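Local coordinates for protein DyP-type peroxidase (Pleurotus ostreatus PC15, PDB 6FSK) that probably uses peroxide to oxidise dyes and other substrates, including Mn(II), at a heme b cofactor, as a member of the DyP-type peroxidase family, at residues A[259-264]-A[272-277]; A[406-411]-A[423-428]. The protein carries 1 engineered substitution. All blocks are in the same frame, centred on the assembly; numbering follows the deposited sequence.

Contact 1: residues A[259-264]-A[272-277]; sequences NPIVLP and SELLGA
Ile-261 lies against Leu-274 and Leu-275 where the chain turns back on itself: 259-264 is part of the loop of a helix-loop-helix connection, leaving helix 249-258 and folding onto helix 268-280, which it leads into. Among the apolar contacts, Ile-261 and Leu-275 bury the most surface. With CG1 anti to its own carbonyl carbon (chi1 -72°) and the chain extended beyond it, Ile-261 sends CD1 onto the helix backbone, 3.5 Å from Leu-275 CA, and also 3.8 Å from Leu-274 CG. The Ile-261 and Leu-274 side chains meet nearly at right angles. Cutting Ile-261 back to an alanine removes CD1, CG1 and CG2, and would probably leave a gap against Leu-274 and the backbone of Leu-275. Farther along, Leu-263 CD1 reaches Leu-274 CD2 at 3.9 Å, again nearly perpendicular.

The polar ends of Asn-259 and Ser-272 find partners outside the two segments. Ser-272 OG has two carbonyls, Leu-256 O and Arg-268 O, for its single proton, and lies 3.4 Å from Pro-260 CB. Asn-259 ND2 is bonded to Phe-255 O, tying the loop's start to the preceding helix. Leu-275 meets Asn-259 through one methyl: CD2 is 3.3 Å from Asn-259 O and 3.7 Å from Asn-259 CB.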
loop_
_atom_site.group_PDB
_atom_site.type_symbol
_atom_site.label_atom_id
_atom_site.label_comp_id
_atom_site.label_asym_id
_atom_site.label_seq_id
_atom_site.Cartn_x
_atom_site.Cartn_y
_atom_site.Cartn_z
ATOM N N ASN A 259 15.076 1.740 -23.384
ATOM C CA ASN A 259 14.888 0.272 -23.532
ATOM C C ASN A 259 13.579 -0.075 -24.264
ATOM O O ASN A 259 12.805 -0.924 -23.833
ATOM C CB ASN A 259 14.848 -0.396 -22.152
ATOM C CG ASN A 259 16.180 -0.404 -21.512
ATOM O OD1 ASN A 259 16.987 -1.323 -21.758
ATOM N ND2 ASN A 259 16.479 0.626 -20.735
ATOM N N PRO A 260 13.240 0.591 -25.375
ATOM C CA PRO A 260 11.980 0.271 -26.044
ATOM C C PRO A 260 11.946 -1.193 -26.442
ATOM O O PRO A 260 12.991 -1.760 -26.923
ATOM C CB PRO A 260 11.986 1.130 -27.301
ATOM C CG PRO A 260 13.440 1.371 -27.578
ATOM C CD PRO A 260 14.065 1.521 -26.168
ATOM N N ILE A 261 10.795 -1.814 -26.302
ATOM C CA ILE A 261 10.653 -3.224 -26.743
ATOM C C ILE A 261 10.712 -3.215 -28.253
ATOM O O ILE A 261 9.945 -2.483 -28.868
ATOM C CB ILE A 261 9.382 -3.862 -26.216
ATOM C CG1 ILE A 261 9.579 -4.097 -24.716
ATOM C CG2 ILE A 261 9.083 -5.189 -26.958
ATOM C CD1 ILE A 261 8.293 -4.252 -24.046
ATOM N N VAL A 262 11.604 -4.028 -28.818
ATOM C CA VAL A 262 11.786 -4.123 -30.256
ATOM C C VAL A 262 10.891 -5.261 -30.682
ATOM O O VAL A 262 11.034 -6.450 -30.224
ATOM C CB VAL A 262 13.264 -4.315 -30.600
ATOM C CG1 VAL A 262 13.388 -4.563 -32.099
ATOM C CG2 VAL A 262 14.054 -3.083 -30.161
ATOM N N LEU A 263 9.806 -4.877 -31.360
ATOM C CA LEU A 263 8.749 -5.842 -31.752
ATOM C C LEU A 263 8.341 -5.320 -33.175
ATOM O O LEU A 263 8.252 -4.116 -33.398
ATOM C CB LEU A 263 7.602 -5.774 -30.743
ATOM C CG LEU A 263 6.710 -6.930 -30.452
ATOM C CD1 LEU A 263 5.993 -6.721 -29.125
ATOM C CD2 LEU A 263 5.701 -6.943 -31.564
ATOM N N PRO A 264 8.208 -6.232 -34.159
ATOM C CA PRO A 264 7.839 -5.789 -35.500
ATOM C C PRO A 264 6.646 -4.874 -35.477
ATOM O O PRO A 264 5.562 -5.171 -34.914
ATOM C CB PRO A 264 7.493 -7.118 -36.217
ATOM C CG PRO A 264 8.360 -8.163 -35.510
ATOM C CD PRO A 264 8.277 -7.699 -34.060
ATOM N N SER A 272 8.530 1.746 -25.855
ATOM C CA SER A 272 8.852 2.228 -24.516
ATOM C C SER A 272 7.570 2.216 -23.696
ATOM O O SER A 272 7.560 1.834 -22.491
ATOM C CB SER A 272 9.482 3.604 -24.592
ATOM O OG SER A 272 10.796 3.511 -25.132
ATOM N N GLU A 273 6.471 2.603 -24.315
ATOM C CA GLU A 273 5.166 2.612 -23.619
ATOM C C GLU A 273 4.752 1.204 -23.203
ATOM O O GLU A 273 4.316 0.936 -22.077
ATOM C CB GLU A 273 4.090 3.200 -24.542
ATOM C CG GLU A 273 2.663 3.319 -23.998
ATOM C CD GLU A 273 1.627 3.671 -25.126
ATOM O OE1 GLU A 273 1.963 3.601 -26.393
ATOM O OE2 GLU A 273 0.487 4.102 -24.786
ATOM N N LEU A 274 5.003 0.258 -24.102
ATOM C CA LEU A 274 4.668 -1.175 -23.877
ATOM C C LEU A 274 5.561 -1.675 -22.756
ATOM O O LEU A 274 5.106 -2.448 -21.937
ATOM C CB LEU A 274 4.907 -1.980 -25.133
ATOM C CG LEU A 274 4.701 -3.491 -25.018
ATOM C CD1 LEU A 274 3.295 -3.811 -24.653
ATOM C CD2 LEU A 274 5.087 -4.221 -26.296
ATOM N N LEU A 275 6.833 -1.296 -22.718
ATOM C CA LEU A 275 7.675 -1.758 -21.620
ATOM C C LEU A 275 7.140 -1.349 -20.275
ATOM O O LEU A 275 7.132 -2.165 -19.334
ATOM C CB LEU A 275 9.159 -1.321 -21.758
ATOM C CG LEU A 275 10.082 -1.670 -20.582
ATOM C CD1 LEU A 275 10.174 -3.166 -20.474
ATOM C CD2 LEU A 275 11.467 -1.045 -20.811
ATOM N N GLY A 276 6.750 -0.073 -20.169
ATOM C CA GLY A 276 6.174 0.416 -18.893
ATOM C C GLY A 276 4.976 -0.403 -18.471
ATOM O O GLY A 276 4.870 -0.826 -17.310
ATOM N N ALA A 277 4.105 -0.632 -19.421
ATOM C CA ALA A 277 2.881 -1.400 -19.178
ATOM C C ALA A 277 3.179 -2.801 -18.719
ATOM O O ALA A 277 2.528 -3.361 -17.838
ATOM C CB ALA A 277 1.987 -1.415 -20.417
#

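Contact 2: residues A[406-411]-A[423-428]; sequences FPVNAV and VVPGFD
Phe-406 and Pro-425 bring the two backbones closest, their CA atoms 6.6 Å apart, where the lead-in to helix 408-412 passes the irregular 423-428 segment; a cis peptide bond precedes Pro-407, which occupies the N-cap position of that helix. Pro-425 approaches the Phe-406 carbonyl with its CB and CG, CB lying 3.5 Å from Phe-406 O. That carbonyl oxygen also accepts a hydrogen bond from Lys-332 NZ, a donor that bonds Gly-426 O as well and so links both segments to helix 329-333.

The side chains add a small apolar patch. Pro-425 CG touches two neighbours in different directions, 3.8 Å from Pro-407 CD and equally far from Val-408 CG2, and the two proline rings meet at an oblique angle. Val-408 holds CG2 anti to its carbonyl carbon (chi1 170°, measured to CG1), which directs this methyl to the other segment. There it also lies 3.9 Å from Val-423 CG1, while Val-423 O is 3.7 Å from the same methyl. CG2 thus touches both Val-423 and Pro-425, and Val-408 CB and CG1 also rest against Val-423 O.

The Phe-406 side chain starts away from 423-428: its ring has Pro-407 CB 3.7 Å above the plane, over the centre, and stacks with Trp-400. At Gly-426, phi 88° would press any CB into Pro-425 O. Farther along the same irregular segment, Asp-428 OD2 is hydrogen-bonded to His-329 ND1, on the ring of the axial heme ligand. This aspartate–histidine–iron arrangement is characteristic of the proximal side of heme peroxidases.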
loop_
_atom_site.group_PDB
_atom_site.type_symbol
_atom_site.label_atom_id
_atom_site.label_comp_id
_atom_site.label_asym_id
_atom_site.label_seq_id
_atom_site.Cartn_x
_atom_site.Cartn_y
_atom_site.Cartn_z
ATOM N N PHE A 406 10.709 -15.990 -7.832
ATOM C CA PHE A 406 9.255 -16.064 -7.654
ATOM C C PHE A 406 8.508 -15.562 -8.907
ATOM O O PHE A 406 8.880 -14.478 -9.387
ATOM C CB PHE A 406 8.806 -15.256 -6.413
ATOM C CG PHE A 406 7.331 -15.307 -6.199
ATOM C CD1 PHE A 406 6.769 -16.441 -5.651
ATOM C CD2 PHE A 406 6.474 -14.355 -6.690
ATOM C CE1 PHE A 406 5.389 -16.598 -5.466
ATOM C CE2 PHE A 406 5.100 -14.480 -6.593
ATOM C CZ PHE A 406 4.541 -15.603 -5.966
ATOM N N PRO A 407 7.517 -16.266 -9.468
ATOM C CA PRO A 407 6.773 -17.354 -8.871
ATOM C C PRO A 407 7.173 -18.746 -9.403
ATOM O O PRO A 407 6.520 -19.730 -9.080
ATOM C CB PRO A 407 5.363 -17.095 -9.375
ATOM C CG PRO A 407 5.568 -16.508 -10.683
ATOM C CD PRO A 407 6.775 -15.606 -10.536
ATOM N N VAL A 408 8.268 -18.829 -10.114
ATOM C CA VAL A 408 8.718 -20.116 -10.644
ATOM C C VAL A 408 9.055 -21.078 -9.504
ATOM O O VAL A 408 8.720 -22.285 -9.526
ATOM C CB VAL A 408 9.907 -19.931 -11.663
ATOM C CG1 VAL A 408 10.507 -21.308 -11.985
ATOM C CG2 VAL A 408 9.392 -19.239 -12.923
ATOM N N ASN A 409 9.780 -20.587 -8.506
ATOM C CA ASN A 409 10.241 -21.372 -7.374
ATOM C C ASN A 409 9.011 -22.009 -6.660
ATOM O O ASN A 409 8.937 -23.217 -6.395
ATOM C CB ASN A 409 11.123 -20.552 -6.434
ATOM C CG ASN A 409 10.508 -19.253 -5.869
ATOM O OD1 ASN A 409 9.396 -18.853 -6.194
ATOM N ND2 ASN A 409 11.318 -18.523 -5.044
ATOM N N ALA A 410 7.956 -21.224 -6.517
ATOM C CA ALA A 410 6.779 -21.681 -5.787
ATOM C C ALA A 410 6.096 -22.779 -6.515
ATOM O O ALA A 410 5.727 -23.804 -5.858
ATOM C CB ALA A 410 5.802 -20.560 -5.575
ATOM N N VAL A 411 5.904 -22.647 -7.828
ATOM C CA VAL A 411 5.160 -23.694 -8.532
ATOM C C VAL A 411 6.001 -24.943 -8.832
ATOM O O VAL A 411 5.475 -26.059 -8.840
ATOM C CB VAL A 411 4.436 -23.277 -9.792
ATOM C CG1 VAL A 411 3.353 -22.327 -9.446
ATOM C CG2 VAL A 411 5.394 -22.684 -10.843
ATOM N N VAL A 423 13.782 -20.482 -16.243
ATOM C CA VAL A 423 13.101 -19.158 -16.221
ATOM C C VAL A 423 13.313 -18.526 -14.826
ATOM O O VAL A 423 13.007 -19.147 -13.765
ATOM C CB VAL A 423 11.582 -19.319 -16.470
ATOM C CG1 VAL A 423 10.874 -17.987 -16.300
ATOM C CG2 VAL A 423 11.329 -19.888 -17.813
ATOM N N VAL A 424 13.801 -17.299 -14.835
ATOM C CA VAL A 424 14.149 -16.519 -13.679
ATOM C C VAL A 424 13.407 -15.161 -13.868
ATOM O O VAL A 424 13.871 -14.308 -14.586
ATOM C CB VAL A 424 15.693 -16.278 -13.496
ATOM C CG1 VAL A 424 15.910 -15.505 -12.196
ATOM C CG2 VAL A 424 16.413 -17.639 -13.429
ATOM N N PRO A 425 12.200 -15.039 -13.257
ATOM C CA PRO A 425 11.427 -13.840 -13.522
ATOM C C PRO A 425 12.161 -12.538 -13.241
ATOM O O PRO A 425 12.000 -11.576 -13.964
ATOM C CB PRO A 425 10.238 -13.974 -12.559
ATOM C CG PRO A 425 10.001 -15.489 -12.630
ATOM C CD PRO A 425 11.399 -16.017 -12.478
ATOM N N GLY A 426 12.957 -12.526 -12.193
ATOM C CA GLY A 426 13.605 -11.339 -11.707
ATOM C C GLY A 426 12.784 -10.548 -10.728
ATOM O O GLY A 426 11.830 -11.064 -10.114
ATOM N N PHE A 427 13.277 -9.374 -10.457
ATOM C CA PHE A 427 12.678 -8.487 -9.480
ATOM C C PHE A 427 11.419 -7.786 -10.010
ATOM O O PHE A 427 11.309 -7.446 -11.196
ATOM C CB PHE A 427 13.693 -7.375 -9.003
ATOM C CG PHE A 427 14.763 -7.917 -8.112
ATOM C CD1 PHE A 427 15.806 -8.623 -8.652
ATOM C CD2 PHE A 427 14.691 -7.796 -6.765
ATOM C CE1 PHE A 427 16.810 -9.166 -7.845
ATOM C CE2 PHE A 427 15.673 -8.346 -5.941
ATOM C CZ PHE A 427 16.731 -9.034 -6.504
ATOM N N ASP A 428 10.517 -7.487 -9.073
ATOM C CA ASP A 428 9.493 -6.493 -9.298
ATOM C C ASP A 428 10.257 -5.180 -9.536
ATOM O O ASP A 428 11.091 -4.776 -8.698
ATOM C CB ASP A 428 8.655 -6.396 -8.052
ATOM C CG ASP A 428 7.589 -5.366 -8.125
ATOM O OD1 ASP A 428 7.837 -4.190 -8.557
ATOM O OD2 ASP A 428 6.417 -5.673 -7.683
#

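Contact 1 is complete before contact 2 begins along the chain, so the two are in series. Their centres are about 21 Å apart, with nearest atoms about 10 Å apart and no direct touch. They share no helix or strand: contact 1 joins a loop to helix 268-280, contact 2 the start of helix 408-412 to the loop before strand 441-443. Both lie outside the strands of the eight-stranded antiparallel sheet. From the centre of the chain, the centre of contact 1 is about 27 Å away and that of contact 2 about 22 Å. Contact 1 is thus the more peripheral, while segment 423-428 of contact 2 is bonded to the axial heme ligand.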